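Local coordinates for DNA protection during starvation protein (Halobacterium salinarum, PDB 1TJO), which probably protects DNA from oxidative damage by oxidising iron(II) with hydrogen peroxide and storing it as a ferric mineral inside a hollow shell of twelve subunits, at residues A[68-73]-A[160-165]; A[117-122]-A[164-169]; A[139-142]-A[148-151]. All blocks are in the same frame, centred on the assembly; numbering follows the deposited sequence.

All three interactions use helix 146-169, which is tied to helix 60-87 in interaction 1 and to helix 115-142 in interactions 2 and 3. Interactions 1 and 2 are neighbours, their centres 10 Å apart, and share His-164 and His-165. Interaction 3 closes the hairpin between the last two helices, 28 Å from interaction 2 and 22 Å from interaction 1, centre to centre. Each meets a different feature of the dodecamer: interaction 1 has Ala-70 with its side chain about 8 Å from that of the iron ligand His-52, interaction 2 carries the iron-translocation residues His-164 and His-168, and interaction 3 ends at a sulfate held between subunits.

Interaction 1. Residues A[68-73]-A[160-165]; sequences GEAAET and EDDAHH
The carboxylate of Asp-162 is the flat group of this contact, and Ala-70 lies over one of its faces, with CB of Ala-70 3.8 Å from OD2 of Asp-162. Thr-73 meets the group end-on, its side chain coming from the opposite direction to that of Asp-162, with CB of Thr-73 close to the carboxylate plane beyond OD2 and 3.7 Å from that oxygen. A turn further along, the ring of His-165 has OD2 of Asp-161 at its edge, in plane, while Phe-66 of helix 60-87 lies nearly parallel to that ring. The first torsion of Asp-162 sets CG opposite the carbonyl carbon and beside the backbone N (chi1 -69°), which sends the carboxylate across to helix 60-87.

The polar link between the helices runs through two waters. One donates to the backbone O of Ala-70 at 2.8 Å and to OD2 of Asp-162 at 2.7 Å. The other donates to OG1 of Thr-73 at 2.6 Å and, again at 2.7 Å, to OD2 of Asp-162. Both hydrogens of each water are thus spent, and the single oxygen OD2 accepts from both, the waters spreading about it at roughly 127°. This double grip is likely to stabilise negative charge on the aspartate and to fix the rotation of its carboxylate.

Tyr-126 of helix 115-142 packs on both Ala-70 and Asp-162, and Leu-48 of helix 24-54 reaches Ala-70, so the contact is bordered by the other long helices. The touching surface is small, two short side chains against one acid, and the waters bridge the helices where the side chains make no direct bond. Helices 60-87 and 146-169 run here in opposite senses, as antiparallel neighbours in the four-helix bundle of the ferritin-like fold.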
loop_
_atom_site.group_PDB
_atom_site.type_symbol
_atom_site.label_atom_id
_atom_site.label_comp_id
_atom_site.label_asym_id
_atom_site.label_seq_id
_atom_site.Cartn_x
_atom_site.Cartn_y
_atom_site.Cartn_z
ATOM N N GLY A 68 15.866 12.361 -14.379
ATOM C CA GLY A 68 16.138 11.464 -13.248
ATOM C C GLY A 68 15.570 10.055 -13.508
ATOM O O GLY A 68 16.249 9.056 -13.260
ATOM N N GLU A 69 14.334 9.970 -13.990
ATOM C CA GLU A 69 13.685 8.709 -14.357
ATOM C C GLU A 69 14.459 8.020 -15.500
ATOM O O GLU A 69 14.661 6.798 -15.476
ATOM C CB GLU A 69 12.253 8.951 -14.804
ATOM C CG GLU A 69 11.310 9.437 -13.716
ATOM C CD GLU A 69 9.957 9.851 -14.313
ATOM O OE1 GLU A 69 9.196 8.927 -14.762
ATOM O OE2 GLU A 69 9.664 11.090 -14.393
ATOM N N ALA A 70 14.906 8.785 -16.477
ATOM C CA ALA A 70 15.672 8.232 -17.607
ATOM C C ALA A 70 16.986 7.643 -17.105
ATOM O O ALA A 70 17.412 6.592 -17.561
ATOM C CB ALA A 70 15.942 9.242 -18.668
ATOM N N ALA A 71 17.643 8.321 -16.173
ATOM C CA ALA A 71 18.877 7.808 -15.612
ATOM C C ALA A 71 18.627 6.529 -14.826
ATOM O O ALA A 71 19.428 5.580 -14.874
ATOM C CB ALA A 71 19.527 8.853 -14.718
ATOM N N GLU A 72 17.528 6.484 -14.074
ATOM C CA GLU A 72 17.217 5.266 -13.322
ATOM C C GLU A 72 17.006 4.096 -14.281
ATOM O O GLU A 72 17.431 2.979 -14.015
ATOM C CB GLU A 72 15.966 5.483 -12.465
ATOM C CG GLU A 72 15.506 4.292 -11.679
ATOM C CD GLU A 72 14.314 4.661 -10.798
ATOM O OE1 GLU A 72 13.142 4.427 -11.204
ATOM O OE2 GLU A 72 14.553 5.217 -9.709
ATOM N N THR A 73 16.370 4.376 -15.420
ATOM C CA THR A 73 16.140 3.343 -16.438
ATOM C C THR A 73 17.482 2.872 -16.952
ATOM O O THR A 73 17.710 1.682 -17.071
ATOM C CB THR A 73 15.238 3.900 -17.545
ATOM O OG1 THR A 73 13.928 3.990 -17.011
ATOM C CG2 THR A 73 15.160 2.967 -18.758
ATOM N N GLU A 160 14.070 3.163 -26.002
ATOM C CA GLU A 160 13.373 3.830 -27.125
ATOM C C GLU A 160 12.346 4.812 -26.615
ATOM O O GLU A 160 12.177 5.901 -27.185
ATOM C CB GLU A 160 12.778 2.851 -28.139
ATOM C CG GLU A 160 13.842 2.050 -28.919
ATOM C CD GLU A 160 13.291 1.433 -30.198
ATOM O OE1 GLU A 160 12.187 1.833 -30.636
ATOM O OE2 GLU A 160 13.962 0.536 -30.763
ATOM N N ASP A 161 11.637 4.459 -25.548
ATOM C CA ASP A 161 10.657 5.387 -25.039
ATOM C C ASP A 161 11.325 6.663 -24.576
ATOM O O ASP A 161 10.862 7.789 -24.866
ATOM C CB ASP A 161 9.894 4.767 -23.881
ATOM C CG ASP A 161 8.613 5.527 -23.567
ATOM O OD1 ASP A 161 8.379 5.831 -22.384
ATOM O OD2 ASP A 161 7.835 5.914 -24.460
ATOM N N ASP A 162 12.425 6.546 -23.842
ATOM C CA ASP A 162 13.107 7.766 -23.399
ATOM C C ASP A 162 13.737 8.578 -24.528
ATOM O O ASP A 162 13.684 9.791 -24.519
ATOM C CB ASP A 162 14.188 7.425 -22.384
ATOM C CG ASP A 162 13.614 6.959 -21.083
ATOM O OD1 ASP A 162 12.440 7.338 -20.847
ATOM O OD2 ASP A 162 14.237 6.292 -20.250
ATOM N N ALA A 163 14.300 7.899 -25.529
ATOM C CA ALA A 163 14.826 8.592 -26.711
ATOM C C ALA A 163 13.735 9.382 -27.422
ATOM O O ALA A 163 13.925 10.526 -27.832
ATOM C CB ALA A 163 15.452 7.617 -27.660
ATOM N N HIS A 164 12.588 8.762 -27.548
ATOM C CA HIS A 164 11.412 9.395 -28.156
ATOM C C HIS A 164 10.966 10.633 -27.357
ATOM O O HIS A 164 10.610 11.644 -27.969
ATOM C CB HIS A 164 10.280 8.375 -28.296
ATOM C CG HIS A 164 8.964 8.985 -28.583
ATOM N ND1 HIS A 164 7.979 9.104 -27.628
ATOM C CD2 HIS A 164 8.491 9.578 -29.701
ATOM C CE1 HIS A 164 6.936 9.715 -28.164
ATOM N NE2 HIS A 164 7.223 10.019 -29.417
ATOM N N HIS A 165 10.986 10.579 -26.026
ATOM C CA HIS A 165 10.611 11.723 -25.212
ATOM C C HIS A 165 11.549 12.880 -25.501
ATOM O O HIS A 165 11.134 14.019 -25.640
ATOM C CB HIS A 165 10.685 11.387 -23.720
ATOM C CG HIS A 165 9.491 10.681 -23.213
ATOM N ND1 HIS A 165 8.721 11.183 -22.182
ATOM C CD2 HIS A 165 8.968 9.478 -23.528
ATOM C CE1 HIS A 165 7.752 10.324 -21.915
ATOM N NE2 HIS A 165 7.881 9.279 -22.713
HETATM O O HOH W 1 16.887 5.918 -20.276
HETATM O O HOH W 2 12.564 5.904 -18.163
#

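Interaction 2. Residues A[117-122]-A[164-169]; sequences TSLAND and HHIEHY. With MG (magnesium ion), chain H.
Segments 117-122 and 164-169, of helices 115-142 and 146-169, pass with their axes 9.8 Å apart, running nearly antiparallel at 147°, with Leu-119 and Ile-166 level with each other. Ile-166 works with both branches. Its CG2, anti to the backbone N, presses on the backbone O of Leu-119 at 3.5 Å and on CB of Leu-119 at 3.9 Å. The other branch reaches across to the facing helix, setting CD1 4.0 Å from CB of Asp-122. Leu-119 answers with CD2, which meets CB of Tyr-169 at 4.0 Å and approaches the tyrosine ring obliquely.

The polar ends turn elsewhere: the Asp-122 carboxylate accepts bonds from His-51 and Gln-47, and the Tyr-169 hydroxyl pairs with Asp-62. On helix 146-169, His-168 NE2 binds a magnesium ion at a long 2.6 Å, alongside three waters, Glu-56 of a third subunit and Gln-86 of a second. NE2 of His-164 sits above one face of the His-168 ring, toward its rim. An apolar bundle seam thus backs the two histidines of the iron-translocation route, where magnesium occupies a metal site shared by three subunits.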
loop_
_atom_site.group_PDB
_atom_site.type_symbol
_atom_site.label_atom_id
_atom_site.label_comp_id
_atom_site.label_asym_id
_atom_site.label_seq_id
_atom_site.Cartn_x
_atom_site.Cartn_y
_atom_site.Cartn_z
ATOM N N THR A 117 21.137 21.865 -26.214
ATOM C CA THR A 117 22.381 21.224 -26.578
ATOM C C THR A 117 22.534 19.923 -25.832
ATOM O O THR A 117 22.917 18.886 -26.417
ATOM C CB THR A 117 23.521 22.171 -26.281
ATOM O OG1 THR A 117 23.450 23.266 -27.195
ATOM C CG2 THR A 117 24.891 21.519 -26.521
ATOM N N SER A 118 22.262 19.983 -24.531
ATOM C CA SER A 118 22.379 18.851 -23.656
ATOM C C SER A 118 21.494 17.705 -24.125
ATOM O O SER A 118 21.967 16.600 -24.300
ATOM C CB SER A 118 22.070 19.232 -22.190
ATOM O OG SER A 118 22.956 20.263 -21.754
ATOM N N LEU A 119 20.211 17.963 -24.358
ATOM C CA LEU A 119 19.341 16.925 -24.829
ATOM C C LEU A 119 19.731 16.384 -26.199
ATOM O O LEU A 119 19.612 15.191 -26.404
ATOM C CB LEU A 119 17.897 17.391 -24.848
ATOM C CG LEU A 119 16.970 17.160 -23.656
ATOM C CD1 LEU A 119 17.562 16.813 -22.308
ATOM C CD2 LEU A 119 15.831 18.150 -23.642
ATOM N N ALA A 120 20.214 17.239 -27.107
ATOM C CA ALA A 120 20.616 16.746 -28.414
ATOM C C ALA A 120 21.815 15.798 -28.283
ATOM O O ALA A 120 21.911 14.780 -28.981
ATOM C CB ALA A 120 20.955 17.881 -29.298
ATOM N N ASN A 121 22.730 16.107 -27.375
ATOM C CA ASN A 121 23.863 15.220 -27.117
ATOM C C ASN A 121 23.388 13.857 -26.550
ATOM O O ASN A 121 23.918 12.766 -26.926
ATOM C CB ASN A 121 24.851 15.880 -26.143
ATOM C CG ASN A 121 25.642 16.990 -26.758
ATOM O OD1 ASN A 121 25.811 17.031 -27.967
ATOM N ND2 ASN A 121 26.196 17.874 -25.937
ATOM N N ASP A 122 22.363 13.903 -25.700
ATOM C CA ASP A 122 21.814 12.670 -25.135
ATOM C C ASP A 122 21.132 11.845 -26.198
ATOM O O ASP A 122 21.250 10.632 -26.210
ATOM C CB ASP A 122 20.810 12.958 -24.000
ATOM C CG ASP A 122 21.464 13.598 -22.817
ATOM O OD1 ASP A 122 22.720 13.446 -22.682
ATOM O OD2 ASP A 122 20.796 14.270 -21.973
ATOM N N HIS A 164 12.588 8.762 -27.548
ATOM C CA HIS A 164 11.412 9.395 -28.156
ATOM C C HIS A 164 10.966 10.633 -27.357
ATOM O O HIS A 164 10.610 11.644 -27.969
ATOM C CB HIS A 164 10.280 8.375 -28.296
ATOM C CG HIS A 164 8.964 8.985 -28.583
ATOM N ND1 HIS A 164 7.979 9.104 -27.628
ATOM C CD2 HIS A 164 8.491 9.578 -29.701
ATOM C CE1 HIS A 164 6.936 9.715 -28.164
ATOM N NE2 HIS A 164 7.223 10.019 -29.417
ATOM N N HIS A 165 10.986 10.579 -26.026
ATOM C CA HIS A 165 10.611 11.723 -25.212
ATOM C C HIS A 165 11.549 12.880 -25.501
ATOM O O HIS A 165 11.134 14.019 -25.640
ATOM C CB HIS A 165 10.685 11.387 -23.720
ATOM C CG HIS A 165 9.491 10.681 -23.213
ATOM N ND1 HIS A 165 8.721 11.183 -22.182
ATOM C CD2 HIS A 165 8.968 9.478 -23.528
ATOM C CE1 HIS A 165 7.752 10.324 -21.915
ATOM N NE2 HIS A 165 7.881 9.279 -22.713
ATOM N N ILE A 166 12.832 12.588 -25.595
ATOM C CA ILE A 166 13.799 13.658 -25.911
ATOM C C ILE A 166 13.532 14.270 -27.263
ATOM O O ILE A 166 13.548 15.523 -27.405
ATOM C CB ILE A 166 15.273 13.158 -25.764
ATOM C CG1 ILE A 166 15.588 12.861 -24.302
ATOM C CG2 ILE A 166 16.285 14.155 -26.396
ATOM C CD1 ILE A 166 16.859 12.080 -24.082
ATOM N N GLU A 167 13.249 13.425 -28.254
ATOM C CA GLU A 167 12.866 13.907 -29.564
ATOM C C GLU A 167 11.684 14.875 -29.483
ATOM O O GLU A 167 11.717 15.946 -30.078
ATOM C CB GLU A 167 12.536 12.737 -30.518
ATOM C CG GLU A 167 12.290 13.179 -31.951
ATOM C CD GLU A 167 12.542 12.100 -32.995
ATOM O OE1 GLU A 167 11.734 11.164 -33.051
ATOM O OE2 GLU A 167 13.503 12.231 -33.796
ATOM N N HIS A 168 10.644 14.509 -28.723
ATOM C CA HIS A 168 9.545 15.429 -28.466
ATOM C C HIS A 168 9.849 16.717 -27.762
ATOM O O HIS A 168 9.314 17.746 -28.162
ATOM C CB HIS A 168 8.384 14.734 -27.826
ATOM C CG HIS A 168 7.550 13.980 -28.813
ATOM N ND1 HIS A 168 6.223 13.661 -28.586
ATOM C CD2 HIS A 168 7.846 13.532 -30.061
ATOM C CE1 HIS A 168 5.752 13.022 -29.648
ATOM N NE2 HIS A 168 6.718 12.925 -30.549
ATOM N N TYR A 169 10.732 16.685 -26.761
ATOM C CA TYR A 169 11.082 17.915 -26.051
ATOM C C TYR A 169 11.737 18.942 -26.991
ATOM O O TYR A 169 11.575 20.137 -26.778
ATOM C CB TYR A 169 12.075 17.635 -24.968
ATOM C CG TYR A 169 11.485 17.225 -23.633
ATOM C CD1 TYR A 169 10.580 18.046 -22.966
ATOM C CD2 TYR A 169 11.816 16.000 -23.071
ATOM C CE1 TYR A 169 10.080 17.684 -21.720
ATOM C CE2 TYR A 169 11.282 15.629 -21.854
ATOM C CZ TYR A 169 10.432 16.471 -21.187
ATOM O OH TYR A 169 9.952 16.106 -19.939
HETATM MG MG MG H . 6.565 13.108 -33.095
HETATM O O HOH W 3 8.473 13.950 -33.476
HETATM O O HOH W 4 7.458 11.424 -32.940
HETATM O O HOH W 5 6.234 13.120 -35.026
#

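Interaction 3. Residues A[139-142]-A[148-151]; sequences LAEN and TAHM. With SO4 (sulfate ion), chain E.
Ala-149 and Ala-140 meet across the hairpin with their CB atoms 4.0 Å apart, the small size of the two alanines letting the backbones approach to 5.2 Å between the CA atoms of Ala-140 and Ala-149. The methyl of Ala-140 also touches the start of the facing helix, 3.7 Å from N of Ala-149 and 3.9 Å from CG2 of Thr-148. The hydroxyl of Thr-148 is bonded to Asp-145 and Arg-84.

Glu-141 bends at chi2 (-127°) so that its carboxylate end lies by the methyl of Ala-149, OE2 of Glu-141 3.8 Å from CB of Ala-149; the closer approach of its CG is doubtful. Its carboxylate is held by Arg-153 through a salt bridge and more weakly by His-146.

His-150 points out of the hairpin, CG anti to its backbone N (chi1 176°), and this delivers ND1 to a sulfate ion, probably from the crystallisation liquor. ND1 of His-150 gives a straight bond to O2 of the sulfate at 2.8 Å (168°) and a weak, bent one to O3; the sulfur lies at the ring edge, in plane. His-150 and Arg-153 of two neighbouring subunits, with Arg-153 of this chain, complete the anion's cage. With an alanine here in place of His-150, the sulfate would probably lose the straight bond to O2 and this chain's imidazole share of its hold.

The arrangement is the close turn of a helical hairpin, where the last two helices of the ferritin-like bundle are joined beside an anion site at a three-subunit junction.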
loop_
_atom_site.group_PDB
_atom_site.type_symbol
_atom_site.label_atom_id
_atom_site.label_comp_id
_atom_site.label_asym_id
_atom_site.label_seq_id
_atom_site.Cartn_x
_atom_site.Cartn_y
_atom_site.Cartn_z
ATOM N N LEU A 139 21.946 -11.051 -32.838
ATOM C CA LEU A 139 23.091 -11.889 -32.528
ATOM C C LEU A 139 22.696 -12.945 -31.515
ATOM O O LEU A 139 22.981 -14.121 -31.689
ATOM C CB LEU A 139 24.259 -11.040 -32.003
ATOM C CG LEU A 139 25.438 -11.798 -31.402
ATOM C CD1 LEU A 139 26.146 -12.525 -32.524
ATOM C CD2 LEU A 139 26.362 -10.875 -30.714
ATOM N N ALA A 140 22.044 -12.517 -30.428
ATOM C CA ALA A 140 21.653 -13.450 -29.381
ATOM C C ALA A 140 20.657 -14.471 -29.906
ATOM O O ALA A 140 20.798 -15.662 -29.623
ATOM C CB ALA A 140 21.104 -12.680 -28.146
ATOM N N GLU A 141 19.679 -14.052 -30.696
ATOM C CA GLU A 141 18.674 -15.021 -31.136
ATOM C C GLU A 141 19.317 -16.033 -32.117
ATOM O O GLU A 141 19.048 -17.246 -32.050
ATOM C CB GLU A 141 17.408 -14.337 -31.656
ATOM C CG GLU A 141 16.505 -13.908 -30.496
ATOM C CD GLU A 141 15.027 -14.371 -30.541
ATOM O OE1 GLU A 141 14.496 -14.348 -31.681
ATOM O OE2 GLU A 141 14.382 -14.694 -29.431
ATOM N N ASN A 142 20.253 -15.556 -32.921
ATOM C CA ASN A 142 20.950 -16.414 -33.882
ATOM C C ASN A 142 21.822 -17.455 -33.210
ATOM O O ASN A 142 21.979 -18.556 -33.743
ATOM C CB ASN A 142 21.808 -15.572 -34.838
ATOM C CG ASN A 142 20.982 -14.846 -35.879
ATOM O OD1 ASN A 142 21.458 -13.883 -36.505
ATOM N ND2 ASN A 142 19.738 -15.285 -36.072
ATOM N N THR A 148 18.861 -13.920 -23.346
ATOM C CA THR A 148 19.560 -12.668 -23.616
ATOM C C THR A 148 18.801 -11.820 -24.617
ATOM O O THR A 148 18.689 -10.641 -24.432
ATOM C CB THR A 148 20.945 -12.910 -24.141
ATOM O OG1 THR A 148 21.735 -13.530 -23.122
ATOM C CG2 THR A 148 21.643 -11.619 -24.458
ATOM N N ALA A 149 18.290 -12.420 -25.688
ATOM C CA ALA A 149 17.538 -11.674 -26.687
ATOM C C ALA A 149 16.333 -11.010 -26.097
ATOM O O ALA A 149 16.066 -9.827 -26.372
ATOM C CB ALA A 149 17.081 -12.584 -27.800
ATOM N N HIS A 150 15.621 -11.773 -25.259
ATOM C CA HIS A 150 14.414 -11.281 -24.553
ATOM C C HIS A 150 14.784 -10.082 -23.636
ATOM O O HIS A 150 14.155 -9.038 -23.668
ATOM C CB HIS A 150 13.810 -12.382 -23.711
ATOM C CG HIS A 150 12.634 -11.941 -22.901
ATOM N ND1 HIS A 150 11.437 -11.608 -23.478
ATOM C CD2 HIS A 150 12.465 -11.817 -21.563
ATOM C CE1 HIS A 150 10.593 -11.239 -22.536
ATOM N NE2 HIS A 150 11.185 -11.367 -21.359
ATOM N N MET A 151 15.852 -10.233 -22.877
ATOM C CA MET A 151 16.316 -9.199 -21.983
ATOM C C MET A 151 16.664 -7.926 -22.742
ATOM O O MET A 151 16.355 -6.826 -22.314
ATOM C CB MET A 151 17.526 -9.693 -21.227
ATOM C CG MET A 151 18.061 -8.704 -20.237
ATOM S SD MET A 151 19.690 -9.124 -19.679
ATOM C CE MET A 151 19.498 -10.875 -19.495
HETATM S S SO4 E . 9.916 -11.204 -26.454
HETATM O O1 SO4 E . 10.075 -10.080 -27.364
HETATM O O2 SO4 E . 11.204 -11.869 -26.223
HETATM O O3 SO4 E . 9.455 -10.632 -25.142
HETATM O O4 SO4 E . 8.899 -12.100 -26.989
#